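Local coordinates for protein erythromycin dehydratase (Saccharopolyspora erythraea, PDB 3EL6) that probably removes water from a beta-hydroxyacyl chain carried on an acyl carrier protein during assembly of the erythromycin polyketide, at residues A[56-60]-A[61-65]; A[223-227]-A[228-232]; A[44-47]-A[48-51]. All coordinates share one frame; numbering follows the deposited sequence.

Contact 1: A[56-60]-A[61-65]; sequences GRLST and DEQPW
Gln63 reaches back to Ser59 with both its backbone and its side chain. Its CB lies 3.7 Å from Ser59 O, and the same atom sits over the rim of one face of the Trp65 ring. From CB the chain leaves with CG anti to the carbonyl carbon and then bends at chi2 (87°), which turns the amide toward the serine. CD follows at 3.9 Å from Ser59 O. At the tip, OE1 accepts a hydrogen bond from Ser59 N at 3.1 Å. That bond is nearly straight, and the donor is tilted 19° from the carbonyl plane of the amide. Meanwhile Gln63 N donates to Ser59 O at 2.8 Å, closing an alpha-turn, and Glu62 N makes a longer bond of 3.3 Å to Ser59 OG. A serine whose hydroxyl and carbonyl receive the third and fourth following N-H groups forms an ST motif, here placed where strand 52-58 gives way to the loop that leads to strand 69-71 of the double hotdog fold. Ser59 OG stands between its own N and carbonyl carbon (chi1 65°), and Glu62 CG lies beside it at 3.6 Å. Leu58 crosses the glutamine side chain at about a right angle, its CD1 4.1 Å from Gln63 OE1. Further along, Pro64 CA makes a C-H...O contact of 3.2 Å with Thr60 O.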
ATOM      1  N   GLY A  56       0.003 -11.737  -2.110  1.00 27.68           N
ATOM      2  CA  GLY A  56      -0.244 -13.191  -2.008  1.00 27.77           C
ATOM      3  C   GLY A  56       0.699 -13.947  -2.923  1.00 27.61           C
ATOM      4  O   GLY A  56       1.637 -13.371  -3.517  1.00 27.69           O
ATOM      5  N   ARG A  57       0.465 -15.246  -3.060  1.00 25.48           N
ATOM      6  CA  ARG A  57       1.406 -16.100  -3.766  1.00 25.95           C
ATOM      7  C   ARG A  57       0.600 -17.277  -4.189  1.00 25.19           C
ATOM      8  O   ARG A  57      -0.259 -17.687  -3.430  1.00 23.79           O
ATOM      9  CB  ARG A  57       2.479 -16.541  -2.789  1.00 28.16           C
ATOM     10  CG  ARG A  57       3.694 -17.176  -3.442  1.00 34.61           C
ATOM     11  CD  ARG A  57       4.907 -17.246  -2.413  1.00 42.27           C
ATOM     12  NE  ARG A  57       5.509 -15.915  -2.147  1.00 49.72           N
ATOM     13  CZ  ARG A  57       5.797 -15.386  -0.943  1.00 52.35           C
ATOM     14  NH1 ARG A  57       5.558 -16.055   0.177  1.00 54.57           N
ATOM     15  NH2 ARG A  57       6.320 -14.165  -0.850  1.00 50.98           N
ATOM     16  N   LEU A  58       0.841 -17.751  -5.395  1.00 24.48           N
ATOM     17  CA  LEU A  58       0.183 -18.932  -5.983  1.00 27.62           C
ATOM     18  C   LEU A  58       1.297 -19.938  -6.255  1.00 27.76           C
ATOM     19  O   LEU A  58       2.352 -19.564  -6.762  1.00 26.87           O
ATOM     20  CB  LEU A  58      -0.371 -18.569  -7.364  1.00 29.34           C
ATOM     21  CG  LEU A  58      -1.871 -18.412  -7.475  1.00 35.28           C
ATOM     22  CD1 LEU A  58      -2.438 -17.989  -6.154  1.00 39.30           C
ATOM     23  CD2 LEU A  58      -2.177 -17.446  -8.563  1.00 32.18           C
ATOM     24  N   SER A  59       1.047 -21.226  -6.030  1.00 28.68           N
ATOM     25  CA  SER A  59       2.002 -22.224  -6.512  1.00 30.88           C
ATOM     26  C   SER A  59       1.307 -23.581  -6.579  1.00 31.35           C
ATOM     27  O   SER A  59       0.399 -23.836  -5.808  1.00 30.44           O
ATOM     28  CB  SER A  59       3.163 -22.350  -5.558  1.00 30.96           C
ATOM     29  OG  SER A  59       2.693 -22.859  -4.320  1.00 34.44           O
ATOM     30  N   THR A  60       1.716 -24.418  -7.516  1.00 33.75           N
ATOM     31  CA  THR A  60       1.137 -25.776  -7.586  1.00 34.98           C
ATOM     32  C   THR A  60       1.377 -26.583  -6.324  1.00 36.15           C
ATOM     33  O   THR A  60       0.581 -27.460  -5.973  1.00 35.92           O
ATOM     34  CB  THR A  60       1.626 -26.504  -8.816  1.00 36.63           C
ATOM     35  OG1 THR A  60       3.056 -26.473  -8.826  1.00 38.79           O
ATOM     36  CG2 THR A  60       1.195 -25.800 -10.059  1.00 34.77           C
ATOM     37  N   ASP A  61       2.436 -26.290  -5.575  1.00 37.27           N
ATOM     38  CA  ASP A  61       2.653 -27.039  -4.353  1.00 38.87           C
ATOM     39  C   ASP A  61       1.550 -26.806  -3.376  1.00 38.53           C
ATOM     40  O   ASP A  61       1.046 -27.755  -2.764  1.00 38.77           O
ATOM     41  CB  ASP A  61       4.016 -26.711  -3.680  1.00 41.06           C
ATOM     42  CG  ASP A  61       5.205 -27.314  -4.419  1.00 46.52           C
ATOM     43  OD1 ASP A  61       5.027 -28.190  -5.310  1.00 51.11           O
ATOM     44  OD2 ASP A  61       6.348 -26.908  -4.100  1.00 53.05           O
ATOM     45  N   GLU A  62       1.167 -25.535  -3.193  1.00 36.15           N
ATOM     46  CA  GLU A  62       0.111 -25.205  -2.260  1.00 35.63           C
ATOM     47  C   GLU A  62      -1.295 -25.395  -2.867  1.00 32.80           C
ATOM     48  O   GLU A  62      -2.246 -25.687  -2.167  1.00 33.73           O
ATOM     49  CB  GLU A  62       0.252 -23.743  -1.802  1.00 36.07           C
ATOM     50  CG  GLU A  62       1.509 -23.486  -0.966  1.00 42.02           C
ATOM     51  CD  GLU A  62       1.530 -24.336   0.294  1.00 50.60           C
ATOM     52  OE1 GLU A  62       2.596 -24.945   0.627  1.00 53.37           O
ATOM     53  OE2 GLU A  62       0.452 -24.406   0.943  1.00 54.41           O
ATOM     54  N   GLN A  63      -1.430 -25.196  -4.160  1.00 30.94           N
ATOM     55  CA  GLN A  63      -2.758 -25.350  -4.798  1.00 28.60           C
ATOM     56  C   GLN A  63      -2.625 -26.313  -5.988  1.00 25.90           C
ATOM     57  O   GLN A  63      -2.420 -25.912  -7.134  1.00 24.24           O
ATOM     58  CB  GLN A  63      -3.237 -23.977  -5.279  1.00 30.57           C
ATOM     59  CG  GLN A  63      -3.612 -22.980  -4.185  1.00 32.53           C
ATOM     60  CD  GLN A  63      -2.422 -22.151  -3.678  1.00 33.85           C
ATOM     61  OE1 GLN A  63      -1.595 -21.650  -4.469  1.00 32.81           O
ATOM     62  NE2 GLN A  63      -2.354 -21.975  -2.365  1.00 35.66           N
ATOM     63  N   PRO A  64      -2.672 -27.631  -5.716  1.00 25.38           N
ATOM     64  CA  PRO A  64      -2.283 -28.540  -6.798  1.00 24.75           C
ATOM     65  C   PRO A  64      -3.198 -28.438  -8.005  1.00 23.36           C
ATOM     66  O   PRO A  64      -2.816 -28.760  -9.114  1.00 23.57           O
ATOM     67  CB  PRO A  64      -2.332 -29.963  -6.147  1.00 24.69           C
ATOM     68  CG  PRO A  64      -2.168 -29.717  -4.670  1.00 28.41           C
ATOM     69  CD  PRO A  64      -2.636 -28.243  -4.374  1.00 25.48           C
ATOM     70  N   TRP A  65      -4.423 -27.964  -7.810  1.00 22.91           N
ATOM     71  CA  TRP A  65      -5.324 -27.821  -8.941  1.00 23.33           C
ATOM     72  C   TRP A  65      -4.821 -26.865  -9.967  1.00 23.77           C
ATOM     73  O   TRP A  65      -5.221 -26.913 -11.101  1.00 23.82           O
ATOM     74  CB  TRP A  65      -6.729 -27.380  -8.467  1.00 21.84           C
ATOM     75  CG  TRP A  65      -6.744 -26.252  -7.426  1.00 22.78           C
ATOM     76  CD1 TRP A  65      -6.794 -26.377  -6.094  1.00 24.87           C
ATOM     77  CD2 TRP A  65      -6.751 -24.826  -7.699  1.00 21.17           C
ATOM     78  NE1 TRP A  65      -6.824 -25.118  -5.496  1.00 23.69           N
ATOM     79  CE2 TRP A  65      -6.813 -24.165  -6.473  1.00 22.14           C
ATOM     80  CE3 TRP A  65      -6.717 -24.067  -8.879  1.00 24.57           C
ATOM     81  CZ2 TRP A  65      -6.842 -22.753  -6.363  1.00 20.99           C
ATOM     82  CZ3 TRP A  65      -6.741 -22.640  -8.763  1.00 25.86           C
ATOM     83  CH2 TRP A  65      -6.815 -22.038  -7.528  1.00 23.03           C
TER

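Contact 2: A[223-227]-A[228-232]; sequences YAFHP and VLLDA
His226 O receives the N-H of Leu230 at 2.8 Å and Pro227 O that of Asp231 at 2.9 Å, so the irregular run 223-226 passes directly into helix 227-235. The two bonds differ in approach: Leu230 N comes almost straight on to the carbonyl of His226, whereas Asp231 N stands well above the carbonyl plane of Pro227, whose oxygen also receives a hydrogen bond from Ser80 of helix 79-93. The side chain of His226 supplies a third bond. With CG anti to the backbone N (chi1 -162°), the imidazole swings alongside Val228, and ND1 accepts from Val228 N at 3.1 Å, the donor lying close to the ring plane at its edge. His226 is thus the N-cap, and CE1 of the same ring rests 3.7 Å from Val228 CG2. Phe225 packs against both leucines. Leu230 CD1 sits over the centre of its ring, 3.9 Å from the centroid, in a CH-pi contact, while CD2 of the phenyl touches Leu230 CB at 3.6 Å and CE2 meets Leu229 CG at 3.7 Å. Both leucines cross the aromatic side chain at about a right angle. Asp231 turns its carboxylate away from this cluster, and OD2 bonds to Gln235 one turn on. On helix 227-235 of the double hotdog fold, Asp231 and Gln235 match the DxxxQ signature of polyketide synthase dehydratases, whose aspartate is thought to take part in dehydration; Asp231 is probably its counterpart here.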
ATOM      1  N   TYR A 223     -12.177 -18.476   0.455  1.00 28.03           N
ATOM      2  CA  TYR A 223     -12.398 -17.874  -0.879  1.00 26.10           C
ATOM      3  C   TYR A 223     -13.681 -17.037  -0.883  1.00 26.40           C
ATOM      4  O   TYR A 223     -14.615 -17.333  -0.129  1.00 25.94           O
ATOM      5  CB  TYR A 223     -12.480 -18.896  -2.012  1.00 25.87           C
ATOM      6  CG  TYR A 223     -11.209 -19.662  -2.249  1.00 23.62           C
ATOM      7  CD1 TYR A 223     -10.170 -19.096  -2.945  1.00 23.42           C
ATOM      8  CD2 TYR A 223     -11.059 -20.969  -1.786  1.00 25.50           C
ATOM      9  CE1 TYR A 223      -8.985 -19.776  -3.178  1.00 26.43           C
ATOM     10  CE2 TYR A 223      -9.858 -21.661  -2.020  1.00 25.93           C
ATOM     11  CZ  TYR A 223      -8.856 -21.056  -2.710  1.00 28.07           C
ATOM     12  OH  TYR A 223      -7.692 -21.733  -2.960  1.00 31.41           O
ATOM     13  N   ALA A 224     -13.743 -16.022  -1.753  1.00 25.88           N
ATOM     14  CA  ALA A 224     -14.974 -15.240  -1.882  1.00 25.27           C
ATOM     15  C   ALA A 224     -15.913 -16.068  -2.710  1.00 24.97           C
ATOM     16  O   ALA A 224     -17.042 -16.288  -2.304  1.00 24.49           O
ATOM     17  CB  ALA A 224     -14.713 -13.883  -2.559  1.00 26.02           C
ATOM     18  N   PHE A 225     -15.428 -16.565  -3.844  1.00 23.65           N
ATOM     19  CA  PHE A 225     -16.133 -17.573  -4.680  1.00 24.86           C
ATOM     20  C   PHE A 225     -15.005 -18.504  -5.168  1.00 24.48           C
ATOM     21  O   PHE A 225     -14.196 -18.116  -6.006  1.00 24.47           O
ATOM     22  CB  PHE A 225     -16.772 -16.924  -5.915  1.00 23.64           C
ATOM     23  CG  PHE A 225     -17.799 -17.821  -6.646  1.00 28.45           C
ATOM     24  CD1 PHE A 225     -19.118 -17.390  -6.801  1.00 30.35           C
ATOM     25  CD2 PHE A 225     -17.429 -19.067  -7.181  1.00 24.81           C
ATOM     26  CE1 PHE A 225     -20.079 -18.198  -7.479  1.00 29.05           C
ATOM     27  CE2 PHE A 225     -18.354 -19.880  -7.872  1.00 27.67           C
ATOM     28  CZ  PHE A 225     -19.684 -19.468  -8.006  1.00 25.68           C
ATOM     29  N   HIS A 226     -14.943 -19.718  -4.643  1.00 23.26           N
ATOM     30  CA  HIS A 226     -13.850 -20.650  -5.025  1.00 20.32           C
ATOM     31  C   HIS A 226     -13.514 -20.608  -6.492  1.00 19.44           C
ATOM     32  O   HIS A 226     -14.382 -20.835  -7.362  1.00 21.25           O
ATOM     33  CB  HIS A 226     -14.245 -22.113  -4.626  1.00 21.40           C
ATOM     34  CG  HIS A 226     -13.061 -23.032  -4.576  1.00 20.94           C
ATOM     35  ND1 HIS A 226     -12.297 -23.298  -5.672  1.00 24.67           N
ATOM     36  CD2 HIS A 226     -12.451 -23.650  -3.524  1.00 25.11           C
ATOM     37  CE1 HIS A 226     -11.290 -24.091  -5.330  1.00 26.14           C
ATOM     38  NE2 HIS A 226     -11.369 -24.324  -4.026  1.00 25.09           N
ATOM     39  N   PRO A 227     -12.244 -20.323  -6.854  1.00 18.66           N
ATOM     40  CA  PRO A 227     -11.942 -20.061  -8.240  1.00 19.81           C
ATOM     41  C   PRO A 227     -12.040 -21.266  -9.169  1.00 19.69           C
ATOM     42  O   PRO A 227     -12.256 -21.096 -10.422  1.00 18.93           O
ATOM     43  CB  PRO A 227     -10.513 -19.480  -8.184  1.00 20.94           C
ATOM     44  CG  PRO A 227      -9.969 -20.014  -6.952  1.00 19.20           C
ATOM     45  CD  PRO A 227     -11.055 -20.160  -5.980  1.00 21.59           C
ATOM     46  N   VAL A 228     -11.912 -22.478  -8.593  1.00 20.36           N
ATOM     47  CA  VAL A 228     -12.184 -23.617  -9.456  1.00 21.26           C
ATOM     48  C   VAL A 228     -13.697 -23.680  -9.771  1.00 19.66           C
ATOM     49  O   VAL A 228     -14.089 -23.860 -10.930  1.00 20.79           O
ATOM     50  CB  VAL A 228     -11.626 -24.913  -8.894  1.00 19.85           C
ATOM     51  CG1 VAL A 228     -11.896 -26.110  -9.858  1.00 20.39           C
ATOM     52  CG2 VAL A 228     -10.084 -24.724  -8.758  1.00 20.53           C
ATOM     53  N   LEU A 229     -14.504 -23.533  -8.740  1.00 20.75           N
ATOM     54  CA  LEU A 229     -15.969 -23.514  -8.929  1.00 21.47           C
ATOM     55  C   LEU A 229     -16.342 -22.396  -9.901  1.00 22.75           C
ATOM     56  O   LEU A 229     -17.129 -22.587 -10.827  1.00 21.25           O
ATOM     57  CB  LEU A 229     -16.666 -23.392  -7.595  1.00 19.72           C
ATOM     58  CG  LEU A 229     -18.219 -23.521  -7.651  1.00 21.87           C
ATOM     59  CD1 LEU A 229     -18.582 -24.984  -8.031  1.00 20.84           C
ATOM     60  CD2 LEU A 229     -18.917 -23.179  -6.314  1.00 22.54           C
ATOM     61  N   LEU A 230     -15.733 -21.211  -9.742  1.00 21.35           N
ATOM     62  CA  LEU A 230     -16.093 -20.072 -10.634  1.00 20.65           C
ATOM     63  C   LEU A 230     -15.644 -20.297 -12.053  1.00 21.50           C
ATOM     64  O   LEU A 230     -16.327 -19.915 -13.028  1.00 21.68           O
ATOM     65  CB  LEU A 230     -15.392 -18.819 -10.094  1.00 20.43           C
ATOM     66  CG  LEU A 230     -15.751 -17.523 -10.839  1.00 21.51           C
ATOM     67  CD1 LEU A 230     -17.220 -17.331 -10.622  1.00 21.90           C
ATOM     68  CD2 LEU A 230     -14.970 -16.454 -10.065  1.00 22.51           C
ATOM     69  N   ASP A 231     -14.474 -20.939 -12.251  1.00 22.12           N
ATOM     70  CA  ASP A 231     -14.098 -21.271 -13.631  1.00 23.32           C
ATOM     71  C   ASP A 231     -15.102 -22.249 -14.261  1.00 22.63           C
ATOM     72  O   ASP A 231     -15.398 -22.157 -15.440  1.00 22.50           O
ATOM     73  CB  ASP A 231     -12.715 -21.933 -13.710  1.00 22.55           C
ATOM     74  CG  ASP A 231     -12.324 -22.256 -15.112  1.00 28.78           C
ATOM     75  OD1 ASP A 231     -11.827 -21.343 -15.795  1.00 29.45           O
ATOM     76  OD2 ASP A 231     -12.532 -23.417 -15.580  1.00 32.62           O
ATOM     77  N   ALA A 232     -15.563 -23.211 -13.470  1.00 23.18           N
ATOM     78  CA  ALA A 232     -16.553 -24.195 -13.979  1.00 23.74           C
ATOM     79  C   ALA A 232     -17.930 -23.505 -14.264  1.00 23.40           C
ATOM     80  O   ALA A 232     -18.642 -23.834 -15.215  1.00 24.62           O
ATOM     81  CB  ALA A 232     -16.677 -25.332 -13.012  1.00 23.22           C
TER

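Contact 3: A[44-47]-A[48-51]; sequences VDVP and GHGG
Val46 and His49 make the dense part of this tight turn. Val46 CG1 lies over the centre of the imidazole, 3.5 Å from the centroid and 11° off the ring normal, a CH-pi contact in which the methyl is about equally near NE2 and CE1. Val46 CB adds to it, 3.5 Å from CE1 of His49. The ring is brought over the valine by chi1 of 68°, which sets CG between the backbone N and the carbonyl carbon, and its rotation is fixed from the edge: Gly51 N donates to His49 ND1 at 2.9 Å, close to the ring plane. The imidazole is therefore held both over a face and at an edge. Two backbone bonds gather the chain around Val46. Its N donates to Gly51 O at 3.0 Å, an almost linear N-H approach from above the carbonyl plane, and its O accepts from Gly50 N at 2.9 Å, nearly in line with the C=O. The second subunit packs on the turn as well, Ser119 of that chain against Val46 and Arg117 against Pro47. Asp45 O accepts a hydrogen bond from the same Arg117 of the second subunit; its CA lies 3.6 Å from Gly51 O, and its carboxylate is engaged in a salt bridge with Arg33.

The solvent side is looser. Gly48, at the bend, is exposed, its N 3.2 Å from Val46 O but at a poor angle for a hydrogen bond. Residues 47 to 50 run through three right-handed helical-type conformations and then one left-handed one at Gly50, the familiar course of a four-residue beta-hairpin loop, which here links the antiparallel strands 40-45 and 52-58.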
ATOM      1  N   VAL A  44      -2.548  -4.184   3.585  1.00 22.97           N
ATOM      2  CA  VAL A  44      -2.167  -2.891   4.205  1.00 23.78           C
ATOM      3  C   VAL A  44      -3.102  -1.784   3.711  1.00 22.24           C
ATOM      4  O   VAL A  44      -3.180  -1.534   2.516  1.00 21.86           O
ATOM      5  CB  VAL A  44      -0.705  -2.474   3.856  1.00 23.64           C
ATOM      6  CG1 VAL A  44      -0.246  -1.350   4.774  1.00 27.75           C
ATOM      7  CG2 VAL A  44       0.182  -3.648   4.039  1.00 28.06           C
ATOM      8  N   ASP A  45      -3.770  -1.109   4.640  1.00 23.12           N
ATOM      9  CA  ASP A  45      -4.636   0.010   4.292  1.00 23.94           C
ATOM     10  C   ASP A  45      -3.849   1.253   3.963  1.00 24.59           C
ATOM     11  O   ASP A  45      -2.798   1.492   4.568  1.00 24.75           O
ATOM     12  CB  ASP A  45      -5.548   0.339   5.462  1.00 24.26           C
ATOM     13  CG  ASP A  45      -6.635  -0.685   5.660  1.00 30.91           C
ATOM     14  OD1 ASP A  45      -6.979  -1.387   4.689  1.00 33.67           O
ATOM     15  OD2 ASP A  45      -7.139  -0.793   6.807  1.00 37.78           O
ATOM     16  N   VAL A  46      -4.410   2.075   3.083  1.00 23.34           N
ATOM     17  CA  VAL A  46      -3.902   3.414   2.795  1.00 23.10           C
ATOM     18  C   VAL A  46      -4.900   4.343   3.462  1.00 24.92           C
ATOM     19  O   VAL A  46      -5.982   4.574   2.949  1.00 23.61           O
ATOM     20  CB  VAL A  46      -3.926   3.685   1.281  1.00 24.16           C
ATOM     21  CG1 VAL A  46      -3.480   5.166   0.990  1.00 26.18           C
ATOM     22  CG2 VAL A  46      -3.047   2.687   0.571  1.00 26.08           C
ATOM     23  N   PRO A  47      -4.569   4.854   4.648  1.00 25.72           N
ATOM     24  CA  PRO A  47      -5.584   5.559   5.466  1.00 27.06           C
ATOM     25  C   PRO A  47      -6.108   6.842   4.875  1.00 27.71           C
ATOM     26  O   PRO A  47      -7.232   7.301   5.210  1.00 28.27           O
ATOM     27  CB  PRO A  47      -4.827   5.895   6.800  1.00 27.12           C
ATOM     28  CG  PRO A  47      -3.633   5.000   6.830  1.00 27.07           C
ATOM     29  CD  PRO A  47      -3.291   4.611   5.352  1.00 27.02           C
ATOM     30  N   GLY A  48      -5.314   7.499   4.061  1.00 28.15           N
ATOM     31  CA  GLY A  48      -5.799   8.760   3.554  1.00 32.19           C
ATOM     32  C   GLY A  48      -6.943   8.576   2.553  1.00 33.94           C
ATOM     33  O   GLY A  48      -7.968   9.270   2.631  1.00 36.63           O
ATOM     34  N   HIS A  49      -6.813   7.610   1.648  1.00 34.52           N
ATOM     35  CA  HIS A  49      -7.850   7.462   0.636  1.00 33.14           C
ATOM     36  C   HIS A  49      -8.779   6.278   0.797  1.00 33.08           C
ATOM     37  O   HIS A  49      -9.741   6.188   0.048  1.00 34.07           O
ATOM     38  CB  HIS A  49      -7.315   7.615  -0.804  1.00 34.50           C
ATOM     39  CG  HIS A  49      -6.386   6.524  -1.285  1.00 34.67           C
ATOM     40  ND1 HIS A  49      -6.637   5.173  -1.111  1.00 33.00           N
ATOM     41  CD2 HIS A  49      -5.249   6.600  -2.035  1.00 35.03           C
ATOM     42  CE1 HIS A  49      -5.682   4.467  -1.702  1.00 33.79           C
ATOM     43  NE2 HIS A  49      -4.828   5.307  -2.273  1.00 35.16           N
ATOM     44  N   GLY A  50      -8.535   5.408   1.789  1.00 31.03           N
ATOM     45  CA  GLY A  50      -9.428   4.275   2.078  1.00 30.36           C
ATOM     46  C   GLY A  50      -9.158   3.074   1.187  1.00 29.55           C
ATOM     47  O   GLY A  50      -9.869   2.040   1.292  1.00 30.52           O
ATOM     48  N   GLY A  51      -8.166   3.188   0.288  1.00 27.27           N
ATOM     49  CA  GLY A  51      -7.725   2.010  -0.482  1.00 25.16           C
ATOM     50  C   GLY A  51      -6.850   1.044   0.318  1.00 22.76           C
ATOM     51  O   GLY A  51      -6.755   1.106   1.567  1.00 21.53           O
TER

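From the N terminus the chain first meets contact 3, where the hairpin loop turns strand 40-45 back into strand 52-58 beside the second subunit. It then runs along strand 52-58 to contact 1, the turn at the far end of that strand, so one strand joins the two although their centres lie 28 Å apart. Contact 2 comes much later, at the start of helix 227-235. The three are in series, and none encloses or crosses another. Contacts 1 and 2 nevertheless touch: Trp65 CE3 packs 3.4 Å from Val228 CG2, and the indole also meets Tyr223 and Pro227, tying the loop after strand 52-58 to the start of the later helix.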